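Mandelate racemase / muconate lactonizing enzyme, C-terminal domain protein (Pseudovibrio sp. JE062, PDB 4JHM) is of unknown function but belongs to the enolase superfamily, with a sheet-and-helix N-terminal domain joined to a TIM-barrel-like C-terminal domain. Local coordinates at residues 112-115 with 116-120; 119-122 with 123-127; 79-82 with 83-86; 302-305 with 306-309; 280-283 with 284-288. All blocks are in the same frame, centred on the assembly; numbering follows the deposited sequence.

Contact 1: 112-115 with 116-120; sequences WDIK and GKKAG
The last turns of helix 100-119 carry an i to i+4 salt bridge, D113 to K117, whose lysine also belongs to the Schellman motif that ends the helix. K117 NZ comes to 3.1 Å from D113 OD2 and meets it from above the carboxylate plane, 36° out of it. The lysine chain is extended beyond CG and runs back over its partner, with K117 CG 3.3 Å from D113 O and K117 CE 3.3 Å from D113 OD1. The carboxylate is buried but well supplied: its two oxygens also take the backbone N-H groups of L51 and L356, while E49 O is a second acceptor for K117 NZ. A bend at chi3 (-69°) brings K115 NZ over one face of the W112 indole, toward the rim, where T85 OG1 of the same chain and M125 O and G128 O of the second subunit accept from it. Along the backbone, successive i to i+4 bonds run from K117 N to D113 O (3.0 Å) and from K118 N to I114 O (2.9 Å). G120, with positive phi (73°), M121 N turned back to G116 O and a weak G120 N to K117 O bond, is the C-prime residue of the Schellman motif.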
loop_
_atom_site.group_PDB
_atom_site.type_symbol
_atom_site.label_atom_id
_atom_site.label_comp_id
_atom_site.label_asym_id
_atom_site.label_seq_id
_atom_site.Cartn_x
_atom_site.Cartn_y
_atom_site.Cartn_z
ATOM N N TRP A 112 -3.309 3.710 42.892
ATOM C CA TRP A 112 -1.959 4.246 42.737
ATOM C C TRP A 112 -1.637 5.240 43.857
ATOM O O TRP A 112 -0.505 5.292 44.336
ATOM C CB TRP A 112 -1.786 4.910 41.367
ATOM C CG TRP A 112 -1.431 3.950 40.265
ATOM C CD1 TRP A 112 -2.273 3.440 39.326
ATOM C CD2 TRP A 112 -0.138 3.391 39.991
ATOM N NE1 TRP A 112 -1.590 2.600 38.483
ATOM C CE2 TRP A 112 -0.278 2.551 38.870
ATOM C CE3 TRP A 112 1.123 3.518 40.584
ATOM C CZ2 TRP A 112 0.793 1.840 38.329
ATOM C CZ3 TRP A 112 2.187 2.811 40.048
ATOM C CH2 TRP A 112 2.014 1.983 38.933
ATOM N N ASP A 113 -2.635 6.016 44.270
ATOM C CA ASP A 113 -2.465 6.989 45.350
ATOM C C ASP A 113 -2.068 6.293 46.658
ATOM O O ASP A 113 -1.180 6.757 47.378
ATOM C CB ASP A 113 -3.761 7.790 45.548
ATOM C CG ASP A 113 -3.618 8.911 46.573
ATOM O OD1 ASP A 113 -2.504 9.455 46.741
ATOM O OD2 ASP A 113 -4.635 9.257 47.206
ATOM N N ILE A 114 -2.742 5.183 46.951
ATOM C CA ILE A 114 -2.461 4.378 48.133
ATOM C C ILE A 114 -1.067 3.770 48.052
ATOM O O ILE A 114 -0.322 3.774 49.038
ATOM C CB ILE A 114 -3.508 3.260 48.290
ATOM C CG1 ILE A 114 -4.767 3.812 48.955
ATOM C CG2 ILE A 114 -2.958 2.101 49.104
ATOM C CD1 ILE A 114 -5.965 2.890 48.863
ATOM N N LYS A 115 -0.716 3.256 46.877
ATOM C CA LYS A 115 0.596 2.651 46.655
ATOM C C LYS A 115 1.711 3.677 46.834
ATOM O O LYS A 115 2.790 3.347 47.314
ATOM C CB LYS A 115 0.667 2.048 45.250
ATOM C CG LYS A 115 2.015 1.440 44.892
ATOM C CD LYS A 115 2.131 1.179 43.395
ATOM C CE LYS A 115 1.216 0.054 42.938
ATOM N NZ LYS A 115 1.404 -0.268 41.494
ATOM N N GLY A 116 1.448 4.921 46.447
ATOM C CA GLY A 116 2.426 5.989 46.619
ATOM C C GLY A 116 2.615 6.336 48.082
ATOM O O GLY A 116 3.742 6.491 48.559
ATOM N N LYS A 117 1.501 6.454 48.794
ATOM C CA LYS A 117 1.522 6.809 50.203
ATOM C C LYS A 117 2.217 5.740 51.038
ATOM O O LYS A 117 2.936 6.063 51.980
ATOM C CB LYS A 117 0.097 7.049 50.706
ATOM C CG LYS A 117 -0.484 8.370 50.222
ATOM C CD LYS A 117 -1.968 8.496 50.531
ATOM C CE LYS A 117 -2.520 9.830 50.052
ATOM N NZ LYS A 117 -4.001 9.904 50.172
ATOM N N LYS A 118 2.007 4.474 50.686
ATOM C CA LYS A 118 2.651 3.369 51.392
ATOM C C LYS A 118 4.113 3.258 50.983
ATOM O O LYS A 118 4.963 2.848 51.776
ATOM C CB LYS A 118 1.925 2.045 51.124
ATOM C CG LYS A 118 0.580 1.931 51.825
ATOM C CD LYS A 118 0.185 0.483 52.077
ATOM C CE LYS A 118 -1.096 0.397 52.895
ATOM N NZ LYS A 118 -1.394 -0.988 53.357
ATOM N N ALA A 119 4.399 3.628 49.740
ATOM C CA ALA A 119 5.766 3.638 49.237
ATOM C C ALA A 119 6.555 4.806 49.831
ATOM O O ALA A 119 7.783 4.802 49.826
ATOM C CB ALA A 119 5.768 3.713 47.716
ATOM N N GLY A 120 5.840 5.806 50.331
ATOM C CA GLY A 120 6.468 6.968 50.938
ATOM C C GLY A 120 7.109 7.906 49.933
ATOM O O GLY A 120 8.038 8.635 50.277
#

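Contact 2: 119-122 with 123-127; sequences AGMP and LYMLL
The phenol ring of Y124 and the pyrrolidine of P122 meet obliquely. P122 CB lies 3.5 Å from Y124 CE2, and P122 CG is 3.7 Å from that same ring carbon. With CG between the backbone N and the carbonyl carbon (chi1 70°), the tyrosine folds back beside the proline that precedes its helix; its hydroxyl is hydrogen-bonded to T132 OG1. The two selenomethionines meet next. M121 and M125 cross at about a right angle, M125 SE standing 4.0 Å from M121 CB. Further round, one branch of L126 bridges the turn: L126 CD2 touches A119 CB at 3.7 Å and M121 CG at 3.9 Å, closing an apolar patch between the end of one helix and the side of the next. The polar link here is M125 N to P122 O, 3.1 Å, an i to i+3 bond whose donor sits well above the carbonyl plane (54° out of it). The patch continues into the second subunit, where A119, M121 and L126 pack on its A119, A119 and L126 respectively, and K115 NZ of that subunit reaches M125 O. The arrangement is that of a tight helix-to-helix connection: a Schellman-terminated helix, one extended residue, and a proline at the N-cap of the short helix 123-127.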
loop_
_atom_site.group_PDB
_atom_site.type_symbol
_atom_site.label_atom_id
_atom_site.label_comp_id
_atom_site.label_asym_id
_atom_site.label_seq_id
_atom_site.Cartn_x
_atom_site.Cartn_y
_atom_site.Cartn_z
ATOM N N ALA A 119 4.399 3.628 49.740
ATOM C CA ALA A 119 5.766 3.638 49.237
ATOM C C ALA A 119 6.555 4.806 49.831
ATOM O O ALA A 119 7.783 4.802 49.826
ATOM C CB ALA A 119 5.768 3.713 47.716
ATOM N N GLY A 120 5.840 5.806 50.331
ATOM C CA GLY A 120 6.468 6.968 50.938
ATOM C C GLY A 120 7.109 7.906 49.933
ATOM O O GLY A 120 8.038 8.635 50.277
HETATM N N MSE A 121 6.614 7.895 48.696
HETATM C CA MSE A 121 7.141 8.778 47.649
HETATM C C MSE A 121 6.058 9.209 46.697
HETATM O O MSE A 121 5.024 8.550 46.581
HETATM C CB MSE A 121 8.273 8.113 46.858
HETATM C CG MSE A 121 8.054 6.626 46.594
HETATM SE SE MSE A 121 9.632 5.861 45.680
HETATM C CE MSE A 121 10.978 6.082 47.103
ATOM N N PRO A 122 6.279 10.340 46.005
ATOM C CA PRO A 122 5.336 10.843 45.013
ATOM C C PRO A 122 5.131 9.859 43.873
ATOM O O PRO A 122 6.017 9.059 43.577
ATOM C CB PRO A 122 6.008 12.122 44.491
ATOM C CG PRO A 122 7.439 12.017 44.889
ATOM C CD PRO A 122 7.437 11.235 46.165
ATOM N N LEU A 123 3.972 9.927 43.231
ATOM C CA LEU A 123 3.623 8.959 42.207
ATOM C C LEU A 123 4.588 9.026 41.027
ATOM O O LEU A 123 4.979 7.995 40.482
ATOM C CB LEU A 123 2.194 9.185 41.718
ATOM C CG LEU A 123 1.551 7.949 41.085
ATOM C CD1 LEU A 123 1.024 7.027 42.173
ATOM C CD2 LEU A 123 0.436 8.340 40.127
ATOM N N TYR A 124 4.983 10.233 40.638
ATOM C CA TYR A 124 5.821 10.388 39.456
ATOM C C TYR A 124 7.135 9.629 39.628
ATOM O O TYR A 124 7.782 9.268 38.643
ATOM C CB TYR A 124 6.058 11.870 39.111
ATOM C CG TYR A 124 6.946 12.635 40.071
ATOM C CD1 TYR A 124 8.332 12.559 39.982
ATOM C CD2 TYR A 124 6.396 13.459 41.047
ATOM C CE1 TYR A 124 9.144 13.264 40.851
ATOM C CE2 TYR A 124 7.200 14.168 41.921
ATOM C CZ TYR A 124 8.571 14.068 41.821
ATOM O OH TYR A 124 9.363 14.776 42.692
HETATM N N MSE A 125 7.513 9.366 40.876
HETATM C CA MSE A 125 8.722 8.592 41.161
HETATM C C MSE A 125 8.486 7.123 40.932
HETATM O O MSE A 125 9.318 6.439 40.337
HETATM C CB MSE A 125 9.144 8.820 42.603
HETATM C CG MSE A 125 10.643 8.604 42.765
HETATM SE SE MSE A 125 11.217 9.317 44.508
HETATM C CE MSE A 125 11.573 11.166 43.928
ATOM N N LEU A 126 7.344 6.627 41.401
ATOM C CA LEU A 126 6.984 5.222 41.233
ATOM C C LEU A 126 7.047 4.790 39.779
ATOM O O LEU A 126 7.535 3.702 39.469
ATOM C CB LEU A 126 5.562 4.967 41.727
ATOM C CG LEU A 126 5.248 5.144 43.206
ATOM C CD1 LEU A 126 3.786 4.801 43.431
ATOM C CD2 LEU A 126 6.143 4.275 44.073
ATOM N N LEU A 127 6.527 5.639 38.896
ATOM C CA LEU A 127 6.432 5.317 37.474
ATOM C C LEU A 127 7.765 5.551 36.770
ATOM O O LEU A 127 8.284 4.663 36.095
ATOM C CB LEU A 127 5.344 6.165 36.814
ATOM C CG LEU A 127 3.982 6.137 37.509
ATOM C CD1 LEU A 127 3.175 7.371 37.143
ATOM C CD2 LEU A 127 3.217 4.864 37.175
#

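Contact 3: 79-82 with 83-86; sequences GKNP and LMTQ
N81 OD1 takes the backbone N-H of L83 at 3.0 Å, a fairly straight bond (164° at the hydrogen) whose donor lies above the carboxamide plane rather than in it. Side-chain oxygen to the N-H two residues on makes this an Asx turn. The backbone repeats the reversal one residue later: M84 N donates to N81 O at 3.2 Å, closing a type I beta turn from N81 to M84. With CG anti to its own N (chi1 -176°), the asparagine swings its amide forward over the turn, and OD1 also rests against L83 CB at 3.4 Å. P82, which has no N-H to give, occupies the second position of the turn. M84 CG passes 4.2 Å from N81 ND2, and M84 itself is the centre of an inverse gamma turn marked by a weak T85 N to L83 O bond. At the start of helix 85-92, T85 CG2 touches P82 O at 3.6 Å. L83 packs on C6, on K115 and on M125 of the second subunit. One asparagine thus serves the turn twice, through its side-chain and its backbone oxygen, fixing the course of the chain into the helix largely by polar contacts.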
loop_
_atom_site.group_PDB
_atom_site.type_symbol
_atom_site.label_atom_id
_atom_site.label_comp_id
_atom_site.label_asym_id
_atom_site.label_seq_id
_atom_site.Cartn_x
_atom_site.Cartn_y
_atom_site.Cartn_z
ATOM N N GLY A 79 -12.376 -6.415 49.473
ATOM C CA GLY A 79 -11.662 -7.690 49.395
ATOM C C GLY A 79 -10.392 -7.625 48.561
ATOM O O GLY A 79 -9.403 -8.281 48.872
ATOM N N LYS A 80 -10.415 -6.827 47.500
ATOM C CA LYS A 80 -9.288 -6.762 46.570
ATOM C C LYS A 80 -8.093 -6.033 47.191
ATOM O O LYS A 80 -8.238 -5.302 48.174
ATOM C CB LYS A 80 -9.713 -6.089 45.253
ATOM N N ASN A 81 -6.913 -6.253 46.617
ATOM C CA ASN A 81 -5.694 -5.595 47.070
ATOM C C ASN A 81 -5.337 -4.432 46.150
ATOM O O ASN A 81 -4.943 -4.642 45.007
ATOM C CB ASN A 81 -4.539 -6.596 47.125
ATOM C CG ASN A 81 -3.259 -5.988 47.676
ATOM O OD1 ASN A 81 -3.130 -4.769 47.789
ATOM N ND2 ASN A 81 -2.304 -6.840 48.018
ATOM N N PRO A 82 -5.461 -3.196 46.654
ATOM C CA PRO A 82 -5.291 -2.006 45.820
ATOM C C PRO A 82 -3.875 -1.814 45.288
ATOM O O PRO A 82 -3.667 -0.991 44.401
ATOM C CB PRO A 82 -5.650 -0.861 46.773
ATOM C CG PRO A 82 -5.363 -1.394 48.133
ATOM C CD PRO A 82 -5.704 -2.853 48.066
ATOM N N LEU A 83 -2.916 -2.556 45.828
ATOM C CA LEU A 83 -1.521 -2.406 45.426
ATOM C C LEU A 83 -1.223 -3.135 44.116
ATOM O O LEU A 83 -0.244 -2.829 43.436
ATOM C CB LEU A 83 -0.593 -2.916 46.530
ATOM C CG LEU A 83 -0.655 -2.139 47.846
ATOM C CD1 LEU A 83 0.106 -2.887 48.926
ATOM C CD2 LEU A 83 -0.114 -0.728 47.676
HETATM N N MSE A 84 -2.069 -4.099 43.770
HETATM C CA MSE A 84 -1.939 -4.826 42.513
HETATM C C MSE A 84 -2.755 -4.106 41.479
HETATM O O MSE A 84 -3.818 -4.578 41.080
HETATM C CB MSE A 84 -2.440 -6.251 42.709
HETATM C CG MSE A 84 -1.747 -6.902 43.902
HETATM SE SE MSE A 84 0.151 -7.209 43.464
HETATM C CE MSE A 84 -0.020 -9.078 42.865
ATOM N N THR A 85 -2.244 -2.960 41.033
ATOM C CA THR A 85 -2.992 -2.026 40.182
ATOM C C THR A 85 -3.319 -2.554 38.781
ATOM O O THR A 85 -4.273 -2.095 38.150
ATOM C CB THR A 85 -2.231 -0.693 40.015
ATOM O OG1 THR A 85 -0.931 -0.941 39.466
ATOM C CG2 THR A 85 -2.083 0.016 41.345
ATOM N N GLN A 86 -2.527 -3.497 38.286
ATOM C CA GLN A 86 -2.765 -4.046 36.958
ATOM C C GLN A 86 -3.835 -5.127 37.019
ATOM O O GLN A 86 -4.659 -5.251 36.111
ATOM C CB GLN A 86 -1.475 -4.605 36.362
ATOM C CG GLN A 86 -1.665 -5.297 35.022
ATOM C CD GLN A 86 -2.376 -4.420 34.006
ATOM O OE1 GLN A 86 -1.855 -3.383 33.596
ATOM N NE2 GLN A 86 -3.569 -4.837 33.592
#

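Contact 4: 302-305 with 306-309; sequences GYTL and TQAA
The side chain of Q307 lies back over the first turn of helix 304-316, a helix of the TIM-barrel-like domain, and covers the carbonyls that lead into it. Q307 CG sits 3.4 Å from both G302 O and Y303 O. Beyond it the chain is extended, so the amide reaches past the N-cap residue Y303, and Q307 NE2 donates to G302 O at 2.7 Å, 151° at the hydrogen, the acceptor 18° out of the glutamine amide plane. One residue thus ties down two successive carbonyls, because Q307 N also bonds to Y303 O (2.8 Å). On its flank T304 CG2 approaches Q307 NE2 to 4.1 Å. T306 packs its methyl on the glycine: T306 CG2, anti to the backbone N, comes to 4.1 Å from G302 CA, at a residue whose backbone angles are reached easily only without a side chain. The helix start is buried between domains. Y303 stacks edge-to-face with F332 and also packs on Y35, while L305 packs on L51 and A53 of strand 50-58, so the antiparallel sheet of the N-terminal domain lies against this turn. Regular i to i+4 bonding then carries the helix on, with A309 N meeting L305 O at 3.1 Å and 168° at the hydrogen.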
loop_
_atom_site.group_PDB
_atom_site.type_symbol
_atom_site.label_atom_id
_atom_site.label_comp_id
_atom_site.label_asym_id
_atom_site.label_seq_id
_atom_site.Cartn_x
_atom_site.Cartn_y
_atom_site.Cartn_z
ATOM N N GLY A 302 -9.306 20.315 34.647
ATOM C CA GLY A 302 -10.277 19.805 35.610
ATOM C C GLY A 302 -9.930 20.165 37.041
ATOM O O GLY A 302 -9.197 21.120 37.286
ATOM N N TYR A 303 -10.456 19.395 37.986
ATOM C CA TYR A 303 -10.235 19.651 39.402
ATOM C C TYR A 303 -8.882 19.120 39.826
ATOM O O TYR A 303 -8.331 18.246 39.163
ATOM C CB TYR A 303 -11.333 19.001 40.231
ATOM C CG TYR A 303 -12.689 19.609 39.990
ATOM C CD1 TYR A 303 -13.111 20.717 40.712
ATOM C CD2 TYR A 303 -13.544 19.084 39.033
ATOM C CE1 TYR A 303 -14.354 21.283 40.492
ATOM C CE2 TYR A 303 -14.786 19.643 38.806
ATOM C CZ TYR A 303 -15.186 20.740 39.540
ATOM O OH TYR A 303 -16.420 21.291 39.314
ATOM N N THR A 304 -8.356 19.635 40.935
ATOM C CA THR A 304 -6.967 19.373 41.316
ATOM C C THR A 304 -6.593 17.890 41.271
ATOM O O THR A 304 -5.477 17.541 40.872
ATOM C CB THR A 304 -6.631 19.953 42.702
ATOM O OG1 THR A 304 -7.812 19.977 43.508
ATOM C CG2 THR A 304 -6.086 21.372 42.568
ATOM N N LEU A 305 -7.519 17.021 41.667
ATOM C CA LEU A 305 -7.287 15.582 41.571
ATOM C C LEU A 305 -7.079 15.154 40.123
ATOM O O LEU A 305 -6.145 14.411 39.813
ATOM C CB LEU A 305 -8.446 14.800 42.189
ATOM C CG LEU A 305 -8.240 14.426 43.653
ATOM C CD1 LEU A 305 -9.523 13.873 44.250
ATOM C CD2 LEU A 305 -7.107 13.417 43.775
ATOM N N THR A 306 -7.956 15.615 39.237
ATOM C CA THR A 306 -7.780 15.375 37.810
ATOM C C THR A 306 -6.455 15.978 37.349
ATOM O O THR A 306 -5.729 15.378 36.561
ATOM C CB THR A 306 -8.920 15.990 36.981
ATOM O OG1 THR A 306 -10.103 15.191 37.112
ATOM C CG2 THR A 306 -8.525 16.070 35.518
ATOM N N GLN A 307 -6.146 17.170 37.849
ATOM C CA GLN A 307 -4.919 17.854 37.478
ATOM C C GLN A 307 -3.700 17.052 37.905
ATOM O O GLN A 307 -2.779 16.855 37.124
ATOM C CB GLN A 307 -4.868 19.244 38.117
ATOM C CG GLN A 307 -5.963 20.189 37.650
ATOM C CD GLN A 307 -5.916 21.532 38.353
ATOM O OE1 GLN A 307 -4.840 22.075 38.603
ATOM N NE2 GLN A 307 -7.084 22.077 38.669
ATOM N N ALA A 308 -3.703 16.586 39.151
ATOM C CA ALA A 308 -2.539 15.916 39.734
ATOM C C ALA A 308 -2.255 14.568 39.075
ATOM O O ALA A 308 -1.108 14.252 38.762
ATOM C CB ALA A 308 -2.732 15.740 41.236
ATOM N N ALA A 309 -3.308 13.784 38.871
ATOM C CA ALA A 309 -3.189 12.454 38.279
ATOM C C ALA A 309 -2.391 12.491 36.984
ATOM O O ALA A 309 -1.494 11.677 36.776
ATOM C CB ALA A 309 -4.569 11.869 38.021
#

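Contact 5: 280-283 with 284-288; sequences TQLN and KCFAI
K284 NZ is hydrogen-bonded to Q86 OE1 of helix 85-92 and also donates to Q281 OE1 at 3.2 Å, tilted 24° from the plane of the Q281 side-chain carbonyl. Q281 points away from the following turn at its root, but a bend at chi2 (-67°) brings the amide oxygen back to the lysine. K284 is extended beyond CG and runs toward the start of the helix over the T280 carbonyl, its CG 3.4 Å and its CE 3.5 Å from T280 O. Alongside it, pointing the same way, T280 puts CG2 3.9 Å from K284 NZ. This is one edge of helix 279-291, a helix of the TIM-barrel-like domain, and these polar ends face helices 85-92 and 100-119 of the N-terminal domain, where T280 OG1 is held by D108 OD2 and by W112 NE1. Backbone bonds C285 N to Q281 O and F286 N to L282 O keep the turns regular; A287 N to N283 O, at 3.4 Å, is weak. Toward helix 304-316 the contact turns apolar. L282 and F286 lie side by side, L282 CG 4.2 Å from F286 CE2, with L282 O at the edge of the phenyl ring near its plane. Both pack on V313 of that helix, N283 OD1 is hydrogen-bonded to H317 NE2, and K284 and A287 pack on A287 and K284 of the second subunit.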
loop_
_atom_site.group_PDB
_atom_site.type_symbol
_atom_site.label_atom_id
_atom_site.label_comp_id
_atom_site.label_asym_id
_atom_site.label_seq_id
_atom_site.Cartn_x
_atom_site.Cartn_y
_atom_site.Cartn_z
ATOM N N THR A 280 -2.736 3.628 35.358
ATOM C CA THR A 280 -2.299 2.385 34.738
ATOM C C THR A 280 -2.234 2.461 33.215
ATOM O O THR A 280 -1.311 1.932 32.601
ATOM C CB THR A 280 -3.256 1.244 35.118
ATOM O OG1 THR A 280 -3.005 0.837 36.471
ATOM C CG2 THR A 280 -3.097 0.052 34.177
ATOM N N GLN A 281 -3.218 3.116 32.607
ATOM C CA GLN A 281 -3.339 3.127 31.159
ATOM C C GLN A 281 -2.655 4.335 30.538
ATOM O O GLN A 281 -1.978 4.210 29.516
ATOM C CB GLN A 281 -4.814 3.103 30.757
ATOM C CG GLN A 281 -5.557 1.860 31.231
ATOM C CD GLN A 281 -5.077 0.600 30.540
ATOM O OE1 GLN A 281 -4.366 -0.210 31.125
ATOM N NE2 GLN A 281 -5.446 0.442 29.278
ATOM N N LEU A 282 -2.839 5.508 31.134
ATOM C CA LEU A 282 -2.205 6.706 30.607
ATOM C C LEU A 282 -0.736 6.396 30.466
ATOM O O LEU A 282 -0.159 6.514 29.388
ATOM C CB LEU A 282 -2.387 7.898 31.544
ATOM C CG LEU A 282 -1.728 9.192 31.053
ATOM C CD1 LEU A 282 -2.386 9.679 29.769
ATOM C CD2 LEU A 282 -1.797 10.274 32.119
ATOM N N ASN A 283 -0.154 5.978 31.585
ATOM C CA ASN A 283 1.246 5.610 31.664
ATOM C C ASN A 283 1.712 4.825 30.442
ATOM O O ASN A 283 2.764 5.110 29.871
ATOM C CB ASN A 283 1.479 4.789 32.934
ATOM C CG ASN A 283 2.944 4.520 33.192
ATOM O OD1 ASN A 283 3.724 5.437 33.439
ATOM N ND2 ASN A 283 3.326 3.254 33.139
ATOM N N LYS A 284 0.928 3.836 30.041
ATOM C CA LYS A 284 1.282 3.017 28.889
ATOM C C LYS A 284 1.223 3.820 27.589
ATOM O O LYS A 284 2.076 3.659 26.717
ATOM C CB LYS A 284 0.363 1.804 28.802
ATOM C CG LYS A 284 0.545 0.820 29.944
ATOM C CD LYS A 284 -0.513 -0.271 29.909
ATOM C CE LYS A 284 -0.451 -1.157 31.138
ATOM N NZ LYS A 284 -1.672 -1.998 31.237
ATOM N N CYS A 285 0.224 4.688 27.467
ATOM C CA CYS A 285 0.076 5.513 26.271
ATOM C C CYS A 285 1.306 6.385 26.035
ATOM O O CYS A 285 1.690 6.638 24.891
ATOM C CB CYS A 285 -1.182 6.375 26.367
ATOM S SG CYS A 285 -2.718 5.429 26.235
ATOM N N PHE A 286 1.919 6.840 27.123
ATOM C CA PHE A 286 3.190 7.551 27.048
ATOM C C PHE A 286 4.233 6.663 26.392
ATOM O O PHE A 286 4.879 7.055 25.416
ATOM C CB PHE A 286 3.678 7.937 28.450
ATOM C CG PHE A 286 3.343 9.348 28.850
ATOM C CD1 PHE A 286 4.162 10.399 28.474
ATOM C CD2 PHE A 286 2.222 9.620 29.607
ATOM C CE1 PHE A 286 3.863 11.697 28.839
ATOM C CE2 PHE A 286 1.923 10.916 29.979
ATOM C CZ PHE A 286 2.746 11.956 29.597
ATOM N N ALA A 287 4.393 5.463 26.944
ATOM C CA ALA A 287 5.346 4.493 26.415
ATOM C C ALA A 287 5.070 4.226 24.944
ATOM O O ALA A 287 5.993 4.091 24.145
ATOM C CB ALA A 287 5.277 3.196 27.207
ATOM N N ILE A 288 3.791 4.163 24.591
ATOM C CA ILE A 288 3.395 3.873 23.219
ATOM C C ILE A 288 3.767 5.026 22.288
ATOM O O ILE A 288 4.302 4.803 21.197
ATOM C CB ILE A 288 1.891 3.553 23.136
ATOM C CG1 ILE A 288 1.613 2.238 23.869
ATOM C CG2 ILE A 288 1.437 3.458 21.686
ATOM C CD1 ILE A 288 0.143 1.924 24.056
#

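All five contacts are largely buried, but in different settings. Contact 4 lies nearest the chain's centre and touches no other subunit, whereas contacts 1, 2, 3 and 5 all reach the second subunit. Contacts 1 and 2 share A119 and G120 and follow one helix through its end into the next. Contact 3 joins contact 1 through K115 and T85, and contact 5 through Q86 and K284; W112 to T280 adds a further bond between the N-terminal and barrel domains. Their chemistry differs accordingly: charge pairing marks contact 1, apolar and selenium packing contact 2, and side-chain amides contacts 3 to 5, with a glutamine amide bonded to a backbone carbonyl in contact 4.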